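Local coordinates for protein beta-lactamase Rm3 (PDB 5IQK) that hydrolyses beta-lactam antibiotics as a zinc-dependent subclass B3 metallo-beta-lactamase and so probably confers antibiotic resistance, at residues A[22-27]-A[61-66]; A[43-48]-A[72-77]; A[148-153]-A[161-166]. One frame throughout, in Å; residues are numbered along the deposited sequence.

Interaction 1: A[22-27]-A[61-66]; sequences NTYYVG and GALGFR
F65 points the edge of its ring at the face of Y24. The pair is T-shaped (edge-to-face), with centroids 5.2 Å apart and planes at 64°. Y24 CG is anti to the carbonyl carbon (chi1 -59°), which brings the ring beside F65. F65 CE2 stands over the rim of the tyrosine ring, 3.8 Å from Y24 CZ. The hydroxyl oxygen of Y24 lies in the plane of the phenylalanine ring, at its edge, with F65 CZ 3.8 Å from Y24 OH. L63 meets the base of the same tyrosine. Its CD1 methyl is 3.6 Å from Y24 CB, and the two side chains run past each other in opposite directions. The same methyl, L63 CD1, lies 3.6 Å from V26 CG1. One leucine branch thus bridges two residues of 22-27 that point the same way, while Y25 between them points away. G64 has positive phi and closes a Schellman motif after helix 53-62, with its N bonded to G61 O. This turn separates L63 from F65, and both face the strand. Strand 23-25 pairs with strand 34-36 in the seven-stranded sheet. V26 packs on I56 and I60 of helix 53-62, and F65 on L35 and I60.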
ATOM      1  N   ASN A  22      11.829   9.441 -10.112  1.00 25.62           N
ATOM      2  CA  ASN A  22      12.528   8.460  -9.297  1.00 25.49           C
ATOM      3  C   ASN A  22      11.585   7.448  -8.644  1.00 21.66           C
ATOM      4  O   ASN A  22      11.989   6.740  -7.728  1.00 21.59           O
ATOM      5  CB  ASN A  22      13.366   9.160  -8.221  1.00 22.37           C
ATOM      6  CG  ASN A  22      12.521  10.019  -7.285  1.00 24.07           C
ATOM      7  OD1 ASN A  22      11.547  10.643  -7.706  1.00 28.72           O
ATOM      8  ND2 ASN A  22      12.881  10.036  -6.007  1.00 24.83           N
ATOM      9  N   THR A  23      10.339   7.401  -9.111  1.00 21.25           N
ATOM     10  CA  THR A  23       9.342   6.466  -8.565  1.00 22.06           C
ATOM     11  C   THR A  23       9.100   5.292  -9.518  1.00 20.90           C
ATOM     12  O   THR A  23       8.727   5.503 -10.671  1.00 22.80           O
ATOM     13  CB  THR A  23       8.001   7.174  -8.290  1.00 21.80           C
ATOM     14  OG1 THR A  23       8.187   8.239  -7.343  1.00 23.70           O
ATOM     15  CG2 THR A  23       6.956   6.173  -7.736  1.00 19.05           C
ATOM     16  N   TYR A  24       9.296   4.067  -9.032  1.00 19.27           N
ATOM     17  CA  TYR A  24       9.158   2.874  -9.877  1.00 22.84           C
ATOM     18  C   TYR A  24       8.176   1.875  -9.280  1.00 19.49           C
ATOM     19  O   TYR A  24       8.079   1.775  -8.057  1.00 19.98           O
ATOM     20  CB  TYR A  24      10.484   2.160 -10.046  1.00 19.19           C
ATOM     21  CG  TYR A  24      11.571   3.013 -10.653  1.00 19.55           C
ATOM     22  CD1 TYR A  24      11.901   2.882 -11.987  1.00 23.92           C
ATOM     23  CD2 TYR A  24      12.259   3.948  -9.888  1.00 23.62           C
ATOM     24  CE1 TYR A  24      12.902   3.658 -12.557  1.00 25.86           C
ATOM     25  CE2 TYR A  24      13.257   4.721 -10.452  1.00 21.88           C
ATOM     26  CZ  TYR A  24      13.567   4.571 -11.787  1.00 23.84           C
ATOM     27  OH  TYR A  24      14.557   5.341 -12.354  1.00 24.54           O
ATOM     28  N   TYR A  25       7.515   1.100 -10.136  1.00 18.56           N
ATOM     29  CA  TYR A  25       6.691  -0.037  -9.692  1.00 20.37           C
ATOM     30  C   TYR A  25       7.510  -1.334  -9.671  1.00 19.76           C
ATOM     31  O   TYR A  25       8.130  -1.692 -10.673  1.00 23.68           O
ATOM     32  CB  TYR A  25       5.483  -0.206 -10.605  1.00 18.03           C
ATOM     33  CG  TYR A  25       4.458  -1.204 -10.078  1.00 17.04           C
ATOM     34  CD1 TYR A  25       3.509  -0.818  -9.145  1.00 20.36           C
ATOM     35  CD2 TYR A  25       4.463  -2.522 -10.507  1.00 17.71           C
ATOM     36  CE1 TYR A  25       2.563  -1.722  -8.656  1.00 19.76           C
ATOM     37  CE2 TYR A  25       3.504  -3.448 -10.026  1.00 19.38           C
ATOM     38  CZ  TYR A  25       2.578  -3.031  -9.102  1.00 18.94           C
ATOM     39  OH  TYR A  25       1.650  -3.923  -8.618  1.00 17.70           O
ATOM     40  N   VAL A  26       7.523  -2.032  -8.535  1.00 18.68           N
ATOM     41  CA  VAL A  26       8.291  -3.274  -8.416  1.00 16.43           C
ATOM     42  C   VAL A  26       7.449  -4.414  -7.835  1.00 17.46           C
ATOM     43  O   VAL A  26       7.992  -5.422  -7.365  1.00 19.49           O
ATOM     44  CB  VAL A  26       9.555  -3.082  -7.541  1.00 20.44           C
ATOM     45  CG1 VAL A  26      10.549  -2.173  -8.242  1.00 19.94           C
ATOM     46  CG2 VAL A  26       9.188  -2.518  -6.186  1.00 19.56           C
ATOM     47  N   GLY A  27       6.128  -4.254  -7.902  1.00 18.80           N
ATOM     48  CA  GLY A  27       5.202  -5.218  -7.341  1.00 17.48           C
ATOM     49  C   GLY A  27       4.770  -6.327  -8.294  1.00 19.92           C
ATOM     50  O   GLY A  27       5.489  -6.698  -9.231  1.00 18.15           O
ATOM     51  N   GLY A  61      16.202  -5.380  -8.849  1.00 24.75           N
ATOM     52  CA  GLY A  61      17.402  -5.660  -9.624  1.00 29.50           C
ATOM     53  C   GLY A  61      17.233  -5.456 -11.117  1.00 27.39           C
ATOM     54  O   GLY A  61      18.127  -4.931 -11.791  1.00 28.98           O
ATOM     55  N   ALA A  62      16.089  -5.879 -11.640  1.00 25.81           N
ATOM     56  CA  ALA A  62      15.815  -5.794 -13.071  1.00 27.11           C
ATOM     57  C   ALA A  62      15.817  -4.343 -13.538  1.00 29.17           C
ATOM     58  O   ALA A  62      16.151  -4.049 -14.683  1.00 27.72           O
ATOM     59  CB  ALA A  62      14.488  -6.462 -13.402  1.00 27.48           C
ATOM     60  N   LEU A  63      15.462  -3.441 -12.631  1.00 23.34           N
ATOM     61  CA  LEU A  63      15.472  -2.009 -12.900  1.00 25.73           C
ATOM     62  C   LEU A  63      16.881  -1.430 -12.839  1.00 23.07           C
ATOM     63  O   LEU A  63      17.091  -0.276 -13.208  1.00 26.17           O
ATOM     64  CB  LEU A  63      14.579  -1.266 -11.909  1.00 25.98           C
ATOM     65  CG  LEU A  63      13.072  -1.473 -12.109  1.00 23.57           C
ATOM     66  CD1 LEU A  63      12.294  -0.754 -11.004  1.00 22.52           C
ATOM     67  CD2 LEU A  63      12.632  -0.988 -13.482  1.00 22.96           C
ATOM     68  N   GLY A  64      17.818  -2.207 -12.306  1.00 22.86           N
ATOM     69  CA  GLY A  64      19.186  -1.749 -12.143  1.00 29.12           C
ATOM     70  C   GLY A  64      19.483  -1.195 -10.762  1.00 30.78           C
ATOM     71  O   GLY A  64      20.479  -0.487 -10.580  1.00 26.95           O
ATOM     72  N   PHE A  65      18.628  -1.512  -9.787  1.00 27.31           N
ATOM     73  CA  PHE A  65      18.884  -1.104  -8.407  1.00 26.58           C
ATOM     74  C   PHE A  65      19.154  -2.314  -7.518  1.00 26.23           C
ATOM     75  O   PHE A  65      19.092  -3.452  -7.982  1.00 27.61           O
ATOM     76  CB  PHE A  65      17.708  -0.283  -7.866  1.00 22.18           C
ATOM     77  CG  PHE A  65      17.416   0.954  -8.672  1.00 25.33           C
ATOM     78  CD1 PHE A  65      18.285   2.043  -8.638  1.00 25.08           C
ATOM     79  CD2 PHE A  65      16.294   1.020  -9.488  1.00 24.56           C
ATOM     80  CE1 PHE A  65      18.033   3.184  -9.386  1.00 25.40           C
ATOM     81  CE2 PHE A  65      16.031   2.159 -10.235  1.00 23.65           C
ATOM     82  CZ  PHE A  65      16.907   3.244 -10.185  1.00 29.16           C
ATOM     83  N   ARG A  66      19.433  -2.070  -6.240  1.00 28.02           N
ATOM     84  CA  ARG A  66      19.764  -3.150  -5.311  1.00 26.00           C
ATOM     85  C   ARG A  66      18.967  -3.062  -4.013  1.00 28.50           C
ATOM     86  O   ARG A  66      18.768  -1.974  -3.478  1.00 27.49           O
ATOM     87  CB  ARG A  66      21.252  -3.150  -4.974  1.00 31.07           C
ATOM     88  CG  ARG A  66      22.174  -3.171  -6.181  1.00 31.27           C
ATOM     89  CD  ARG A  66      23.608  -2.962  -5.759  1.00 35.67           C
ATOM     90  NE  ARG A  66      24.085  -4.058  -4.919  1.00 42.25           N
ATOM     91  CZ  ARG A  66      24.823  -3.896  -3.825  1.00 47.35           C
ATOM     92  NH1 ARG A  66      25.196  -2.677  -3.445  1.00 42.38           N
ATOM     93  NH2 ARG A  66      25.212  -4.955  -3.124  1.00 48.13           N
TER

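Interaction 2: A[43-48]-A[72-77]. With ZN (zinc ion), chain C.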
ATOM      1  N   VAL A  43      13.703   4.190  -0.887  1.00 20.74           N
ATOM      2  CA  VAL A  43      12.537   3.872  -0.069  1.00 15.96           C
ATOM      3  C   VAL A  43      11.717   2.828  -0.812  1.00 21.55           C
ATOM      4  O   VAL A  43      11.534   2.927  -2.028  1.00 21.25           O
ATOM      5  CB  VAL A  43      11.685   5.104   0.210  1.00 21.58           C
ATOM      6  CG1 VAL A  43      10.443   4.725   1.054  1.00 22.24           C
ATOM      7  CG2 VAL A  43      12.513   6.157   0.933  1.00 23.02           C
ATOM      8  N   LEU A  44      11.263   1.811  -0.082  1.00 20.09           N
ATOM      9  CA  LEU A  44      10.431   0.759  -0.652  1.00 17.71           C
ATOM     10  C   LEU A  44       9.106   0.757   0.071  1.00 20.88           C
ATOM     11  O   LEU A  44       9.081   0.819   1.294  1.00 21.93           O
ATOM     12  CB  LEU A  44      11.113  -0.605  -0.541  1.00 22.26           C
ATOM     13  CG  LEU A  44      10.382  -1.814  -1.113  1.00 22.03           C
ATOM     14  CD1 LEU A  44      10.172  -1.629  -2.605  1.00 22.24           C
ATOM     15  CD2 LEU A  44      11.164  -3.088  -0.832  1.00 24.68           C
ATOM     16  N   ILE A  45       8.017   0.735  -0.686  1.00 20.44           N
ATOM     17  CA  ILE A  45       6.685   0.739  -0.098  1.00 20.48           C
ATOM     18  C   ILE A  45       5.995  -0.595  -0.325  1.00 21.49           C
ATOM     19  O   ILE A  45       5.778  -1.005  -1.468  1.00 20.86           O
ATOM     20  CB  ILE A  45       5.818   1.875  -0.665  1.00 18.98           C
ATOM     21  CG1 ILE A  45       6.560   3.210  -0.551  1.00 20.83           C
ATOM     22  CG2 ILE A  45       4.483   1.965   0.075  1.00 18.27           C
ATOM     23  CD1 ILE A  45       5.760   4.387  -1.046  1.00 20.37           C
ATOM     24  N   ASP A  46       5.672  -1.244   0.796  1.00 18.55           N
ATOM     25  CA  ASP A  46       4.954  -2.520   0.893  1.00 19.90           C
ATOM     26  C   ASP A  46       5.774  -3.723   0.418  1.00 23.01           C
ATOM     27  O   ASP A  46       6.738  -3.590  -0.353  1.00 20.94           O
ATOM     28  CB  ASP A  46       3.626  -2.443   0.150  1.00 21.07           C
ATOM     29  CG  ASP A  46       2.468  -2.090   1.075  1.00 24.56           C
ATOM     30  OD1 ASP A  46       2.689  -2.027   2.308  1.00 20.29           O
ATOM     31  OD2 ASP A  46       1.338  -1.906   0.572  1.00 23.48           O
ATOM     32  N   GLY A  47       5.393  -4.894   0.922  1.00 19.81           N
ATOM     33  CA  GLY A  47       6.186  -6.100   0.764  1.00 18.32           C
ATOM     34  C   GLY A  47       5.440  -7.308   0.217  1.00 18.40           C
ATOM     35  O   GLY A  47       6.018  -8.391   0.080  1.00 20.42           O
ATOM     36  N   GLY A  48       4.165  -7.127  -0.112  1.00 19.02           N
ATOM     37  CA  GLY A  48       3.374  -8.201  -0.704  1.00 16.29           C
ATOM     38  C   GLY A  48       3.196  -9.367   0.247  1.00 18.32           C
ATOM     39  O   GLY A  48       3.361  -9.210   1.459  1.00 19.11           O
ATOM     40  N   LEU A  72      14.867   2.482   3.807  1.00 23.68           N
ATOM     41  CA  LEU A  72      13.612   2.601   4.548  1.00 20.69           C
ATOM     42  C   LEU A  72      12.514   1.840   3.829  1.00 20.98           C
ATOM     43  O   LEU A  72      12.366   1.966   2.618  1.00 21.90           O
ATOM     44  CB  LEU A  72      13.210   4.064   4.704  1.00 19.77           C
ATOM     45  CG  LEU A  72      11.908   4.388   5.445  1.00 26.16           C
ATOM     46  CD1 LEU A  72      11.920   3.893   6.887  1.00 24.85           C
ATOM     47  CD2 LEU A  72      11.636   5.874   5.380  1.00 23.27           C
ATOM     48  N   ILE A  73      11.756   1.048   4.581  1.00 21.88           N
ATOM     49  CA  ILE A  73      10.618   0.310   4.045  1.00 20.93           C
ATOM     50  C   ILE A  73       9.343   0.805   4.727  1.00 19.30           C
ATOM     51  O   ILE A  73       9.296   0.891   5.956  1.00 21.44           O
ATOM     52  CB  ILE A  73      10.760  -1.203   4.278  1.00 21.85           C
ATOM     53  CG1 ILE A  73      12.057  -1.718   3.644  1.00 21.95           C
ATOM     54  CG2 ILE A  73       9.525  -1.947   3.761  1.00 20.50           C
ATOM     55  CD1 ILE A  73      12.377  -3.149   4.000  1.00 17.83           C
ATOM     56  N   LEU A  74       8.335   1.151   3.932  1.00 17.67           N
ATOM     57  CA  LEU A  74       7.066   1.650   4.460  1.00 18.14           C
ATOM     58  C   LEU A  74       5.958   0.620   4.296  1.00 18.17           C
ATOM     59  O   LEU A  74       5.933  -0.129   3.333  1.00 19.33           O
ATOM     60  CB  LEU A  74       6.656   2.939   3.763  1.00 17.25           C
ATOM     61  CG  LEU A  74       7.787   3.977   3.721  1.00 20.71           C
ATOM     62  CD1 LEU A  74       7.339   5.225   2.986  1.00 19.75           C
ATOM     63  CD2 LEU A  74       8.289   4.309   5.116  1.00 20.33           C
ATOM     64  N   ASN A  75       5.039   0.602   5.253  1.00 17.27           N
ATOM     65  CA  ASN A  75       3.897  -0.297   5.214  1.00 16.97           C
ATOM     66  C   ASN A  75       2.593   0.480   5.031  1.00 18.36           C
ATOM     67  O   ASN A  75       2.463   1.610   5.510  1.00 16.31           O
ATOM     68  CB  ASN A  75       3.844  -1.133   6.497  1.00 18.60           C
ATOM     69  CG  ASN A  75       2.574  -1.964   6.602  1.00 19.29           C
ATOM     70  OD1 ASN A  75       1.752  -1.754   7.500  1.00 18.02           O
ATOM     71  ND2 ASN A  75       2.393  -2.888   5.668  1.00 19.03           N
ATOM     72  N   SER A  76       1.638  -0.117   4.329  1.00 18.95           N
ATOM     73  CA  SER A  76       0.304   0.454   4.214  1.00 17.66           C
ATOM     74  C   SER A  76      -0.589  -0.096   5.334  1.00 17.69           C
ATOM     75  O   SER A  76      -1.056   0.656   6.191  1.00 17.38           O
ATOM     76  CB  SER A  76      -0.302   0.147   2.847  1.00 20.12           C
ATOM     77  OG  SER A  76      -0.293  -1.248   2.606  1.00 18.11           O
ATOM     78  N   HIS A  77      -0.807  -1.408   5.345  1.00 16.96           N
ATOM     79  CA  HIS A  77      -1.503  -2.024   6.489  1.00 17.74           C
ATOM     80  C   HIS A  77      -1.039  -3.462   6.740  1.00 17.43           C
ATOM     81  O   HIS A  77      -0.305  -4.046   5.937  1.00 18.53           O
ATOM     82  CB  HIS A  77      -3.033  -1.957   6.323  1.00 16.34           C
ATOM     83  CG  HIS A  77      -3.604  -2.780   5.200  1.00 18.65           C
ATOM     84  ND1 HIS A  77      -3.586  -2.361   3.886  1.00 18.60           N
ATOM     85  CD2 HIS A  77      -4.307  -3.944   5.209  1.00 15.69           C
ATOM     86  CE1 HIS A  77      -4.203  -3.254   3.128  1.00 19.88           C
ATOM     87  NE2 HIS A  77      -4.645  -4.223   3.903  1.00 13.67           N
TER
HETATM   88 ZN    ZN C 401      -6.076  -5.664   3.499  1.00 17.40          ZN
HETATM   89  O   HOH W   1      -6.363  -4.773   1.100  1.00 32.30           O
HETATM   90  O   HOH W   2      -5.861  -6.853   2.035  1.00 20.81           O
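The carboxylate of D46 is held by S76 through both oxygens. The segments carry the ends of two parallel strands, 42-45 and 70-74, of a beta-alpha-beta unit in the metallo-beta-lactamase fold, with helix 53-62 as the crossover. S76 OG donates to the syn lone pair of D46 OD2, at 2.7 Å. S76 N donates to D46 OD1 at 3.0 Å, also from the syn side but 30° out of the carboxylate plane. Backbone and side chain of one serine therefore hold both oxygens and limit rotation of the group. Y177 OH gives OD2 a second partner. The imidazole of H77 uses its edge for the metal: NE2 binds zinc, and a zinc-bound water lies in the ring plane. H79 and H155 complete the protein ligands of this site, and H77 ND1 is hydrogen-bonded to D179 OD1. The ring of H82 also meets that of H77.

The loop after strand 70-74 carries H77 to the zinc; D46, after the other strand, holds S76 just before it. Three backbone bonds join the strands: L44 N to L72 O, L74 N to L44 O, and D46 N to L74 O. V43, I45, L72 and L74 share one sheet face. There L74 CD1 sits 3.7 Å from V43 CG1 and 4.1 Å from I45 CG1. L44 and I73 lie on the other face, against helix 86-93.

Past the strand, N75 has CG anti to its own backbone N (chi1 173°). Its amide reaches forward along the chain, to the carbonyl of zinc ligand H77. N75 ND2 donates to H77 O at 2.9 Å, with the oxygen close to the amide plane but the donor well above the carbonyl plane.

Interaction 3: A[148-153]-A[161-166]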
ATOM      1  N   THR A 148       5.470  11.536   3.575  1.00 25.17           N
ATOM      2  CA  THR A 148       4.569  11.922   4.651  1.00 21.45           C
ATOM      3  C   THR A 148       3.485  10.867   4.788  1.00 22.24           C
ATOM      4  O   THR A 148       2.899  10.421   3.799  1.00 22.04           O
ATOM      5  CB  THR A 148       3.931  13.311   4.406  1.00 22.10           C
ATOM      6  OG1 THR A 148       4.964  14.291   4.289  1.00 23.49           O
ATOM      7  CG2 THR A 148       3.019  13.708   5.558  1.00 19.71           C
ATOM      8  N   ALA A 149       3.258  10.442   6.023  1.00 20.01           N
ATOM      9  CA  ALA A 149       2.237   9.447   6.323  1.00 19.87           C
ATOM     10  C   ALA A 149       0.884  10.099   6.572  1.00 22.77           C
ATOM     11  O   ALA A 149       0.796  11.159   7.192  1.00 23.67           O
ATOM     12  CB  ALA A 149       2.656   8.628   7.522  1.00 21.85           C
ATOM     13  N   HIS A 150      -0.172   9.460   6.086  1.00 22.43           N
ATOM     14  CA  HIS A 150      -1.525   9.934   6.322  1.00 21.70           C
ATOM     15  C   HIS A 150      -2.345   8.779   6.856  1.00 20.70           C
ATOM     16  O   HIS A 150      -2.505   7.765   6.178  1.00 19.79           O
ATOM     17  CB  HIS A 150      -2.151  10.485   5.041  1.00 22.21           C
ATOM     18  CG  HIS A 150      -1.339  11.555   4.391  1.00 23.04           C
ATOM     19  ND1 HIS A 150      -1.523  12.896   4.654  1.00 26.12           N
ATOM     20  CD2 HIS A 150      -0.318  11.482   3.505  1.00 23.93           C
ATOM     21  CE1 HIS A 150      -0.658  13.602   3.950  1.00 25.27           C
ATOM     22  NE2 HIS A 150       0.085  12.768   3.244  1.00 22.94           N
ATOM     23  N   ALA A 151      -2.872   8.926   8.068  1.00 19.68           N
ATOM     24  CA  ALA A 151      -3.699   7.858   8.632  1.00 20.55           C
ATOM     25  C   ALA A 151      -4.945   7.650   7.779  1.00 20.04           C
ATOM     26  O   ALA A 151      -5.727   8.589   7.589  1.00 21.84           O
ATOM     27  CB  ALA A 151      -4.082   8.181  10.075  1.00 23.79           C
ATOM     28  N   THR A 152      -5.120   6.434   7.248  1.00 18.87           N
ATOM     29  CA  THR A 152      -6.322   6.104   6.469  1.00 16.83           C
ATOM     30  C   THR A 152      -6.893   4.728   6.828  1.00 18.19           C
ATOM     31  O   THR A 152      -6.949   3.815   6.005  1.00 18.01           O
ATOM     32  CB  THR A 152      -6.052   6.164   4.926  1.00 20.06           C
ATOM     33  OG1 THR A 152      -4.994   5.263   4.560  1.00 18.47           O
ATOM     34  CG2 THR A 152      -5.702   7.586   4.499  1.00 22.03           C
ATOM     35  N   PRO A 153      -7.355   4.593   8.065  1.00 18.12           N
ATOM     36  CA  PRO A 153      -7.942   3.325   8.518  1.00 18.76           C
ATOM     37  C   PRO A 153      -9.354   3.084   7.970  1.00 16.23           C
ATOM     38  O   PRO A 153      -9.939   3.951   7.302  1.00 16.78           O
ATOM     39  CB  PRO A 153      -7.979   3.492  10.041  1.00 17.36           C
ATOM     40  CG  PRO A 153      -8.164   4.948  10.236  1.00 18.19           C
ATOM     41  CD  PRO A 153      -7.362   5.617   9.128  1.00 19.47           C
ATOM     42  N   SER A 161      -1.661   5.741   4.324  1.00 21.00           N
ATOM     43  CA  SER A 161      -1.333   6.114   2.953  1.00 18.62           C
ATOM     44  C   SER A 161      -0.126   7.064   2.978  1.00 20.00           C
ATOM     45  O   SER A 161       0.145   7.702   4.000  1.00 19.47           O
ATOM     46  CB  SER A 161      -2.533   6.766   2.265  1.00 16.77           C
ATOM     47  OG  SER A 161      -3.637   5.868   2.218  1.00 17.55           O
ATOM     48  N   TRP A 162       0.588   7.160   1.857  1.00 17.21           N
ATOM     49  CA  TRP A 162       1.854   7.881   1.801  1.00 19.45           C
ATOM     50  C   TRP A 162       1.893   8.854   0.631  1.00 19.56           C
ATOM     51  O   TRP A 162       1.432   8.530  -0.461  1.00 19.90           O
ATOM     52  CB  TRP A 162       3.023   6.898   1.671  1.00 16.56           C
ATOM     53  CG  TRP A 162       3.212   6.019   2.872  1.00 20.15           C
ATOM     54  CD1 TRP A 162       2.660   4.785   3.088  1.00 17.62           C
ATOM     55  CD2 TRP A 162       4.007   6.312   4.025  1.00 21.65           C
ATOM     56  NE1 TRP A 162       3.069   4.296   4.311  1.00 18.23           N
ATOM     57  CE2 TRP A 162       3.901   5.213   4.898  1.00 20.00           C
ATOM     58  CE3 TRP A 162       4.806   7.394   4.399  1.00 19.40           C
ATOM     59  CZ2 TRP A 162       4.567   5.170   6.124  1.00 22.67           C
ATOM     60  CZ3 TRP A 162       5.467   7.348   5.616  1.00 21.54           C
ATOM     61  CH2 TRP A 162       5.336   6.244   6.467  1.00 21.08           C
ATOM     62  N   THR A 163       2.454  10.039   0.858  1.00 21.23           N
ATOM     63  CA  THR A 163       2.647  11.001  -0.221  1.00 20.60           C
ATOM     64  C   THR A 163       4.081  11.487  -0.273  1.00 21.17           C
ATOM     65  O   THR A 163       4.779  11.550   0.738  1.00 20.88           O
ATOM     66  CB  THR A 163       1.748  12.239  -0.085  1.00 21.07           C
ATOM     67  OG1 THR A 163       2.029  12.899   1.162  1.00 24.19           O
ATOM     68  CG2 THR A 163       0.275  11.863  -0.167  1.00 26.01           C
ATOM     69  N   TRP A 164       4.501  11.851  -1.474  1.00 23.97           N
ATOM     70  CA  TRP A 164       5.813  12.420  -1.707  1.00 19.46           C
ATOM     71  C   TRP A 164       5.798  13.089  -3.068  1.00 24.21           C
ATOM     72  O   TRP A 164       4.833  12.950  -3.816  1.00 23.79           O
ATOM     73  CB  TRP A 164       6.893  11.336  -1.638  1.00 19.38           C
ATOM     74  CG  TRP A 164       6.804  10.309  -2.736  1.00 21.58           C
ATOM     75  CD1 TRP A 164       7.556  10.257  -3.872  1.00 20.68           C
ATOM     76  CD2 TRP A 164       5.902   9.194  -2.805  1.00 22.41           C
ATOM     77  NE1 TRP A 164       7.195   9.179  -4.637  1.00 24.76           N
ATOM     78  CE2 TRP A 164       6.179   8.508  -4.006  1.00 20.89           C
ATOM     79  CE3 TRP A 164       4.897   8.707  -1.966  1.00 21.93           C
ATOM     80  CZ2 TRP A 164       5.488   7.372  -4.391  1.00 22.43           C
ATOM     81  CZ3 TRP A 164       4.204   7.571  -2.350  1.00 23.39           C
ATOM     82  CH2 TRP A 164       4.500   6.915  -3.546  1.00 18.49           C
ATOM     83  N   GLN A 165       6.881  13.784  -3.407  1.00 23.20           N
ATOM     84  CA  GLN A 165       7.011  14.374  -4.734  1.00 27.02           C
ATOM     85  C   GLN A 165       8.113  13.687  -5.521  1.00 22.49           C
ATOM     86  O   GLN A 165       9.124  13.281  -4.958  1.00 22.63           O
ATOM     87  CB  GLN A 165       7.318  15.879  -4.654  1.00 29.64           C
ATOM     88  CG  GLN A 165       6.322  16.691  -3.867  1.00 34.56           C
ATOM     89  CD  GLN A 165       6.381  18.168  -4.205  1.00 43.69           C
ATOM     90  OE1 GLN A 165       7.396  18.671  -4.702  1.00 47.22           O
ATOM     91  NE2 GLN A 165       5.286  18.873  -3.945  1.00 43.25           N
ATOM     92  N   SER A 166       7.897  13.553  -6.823  1.00 24.14           N
ATOM     93  CA  SER A 166       8.919  13.049  -7.727  1.00 29.02           C
ATOM     94  C   SER A 166       9.044  14.030  -8.874  1.00 31.94           C
ATOM     95  O   SER A 166       8.041  14.563  -9.349  1.00 30.83           O
ATOM     96  CB  SER A 166       8.579  11.652  -8.248  1.00 27.03           C
ATOM     97  OG  SER A 166       8.917  10.670  -7.288  1.00 28.64           O
TER
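H150 and T163 meet through their side chains on one face of an antiparallel hairpin. The imidazole of H150 is turned so that its NE2 edge faces the threonine. H150 NE2 and T163 OG1 are hydrogen-bonded at 2.9 Å, and the hydroxyl lies in the ring plane. T163 chi1 of 59° sets OG1 between backbone N and carbonyl carbon, where H150 NE2 meets it. T163 CG2 also comes close to the ring, 3.5 Å from H150 NE2. A second side-chain bond joins the hydroxyls of T152 and S161, with T152 OG1 2.8 Å from S161 OG. D179 N is a further partner of that serine oxygen.

On the other face, the methyl of A149 rests on the indole of W162. This is a CH-pi contact: A149 CB stands 3.8 Å from the centroid of the six-membered ring, 20° off its normal. CG of W162 is anti to the carbonyl carbon (chi1 -66°), and the ring leans back over the partner strand. Its NE1 bonds to N75 O.

T148 with T163 and H150 with S161 are hydrogen-bonded pairs, two bonds each. A149 with W162 is the non-hydrogen-bonded pair between them.

Strand 145-151 lies between strands 139-142 and 160-168 in the five-stranded sheet, and strand 171-178 follows. T152 and S161 pack on helix 200-212, while H150 and T163 touch L214 just beyond it.

From the N terminus, 22-27 comes first and 43-48 second. Interaction 1 closes at 61-66, where helix 53-62 ends. Interaction 2 opens inside that span and closes later, at 72-77, so the two cross. They touch where V26 packs on L44. Together they tie the edge region of the seven-stranded sheet, its parallel centre and the crossover helix. Interaction 3 follows in series and closes a hairpin in the five-stranded sheet, whose loop carries the zinc ligand H155. W162 joins it to interaction 2, at N75 and L74. S166 probably bonds to N22 and T23 of interaction 1, so both links connect the two sheets.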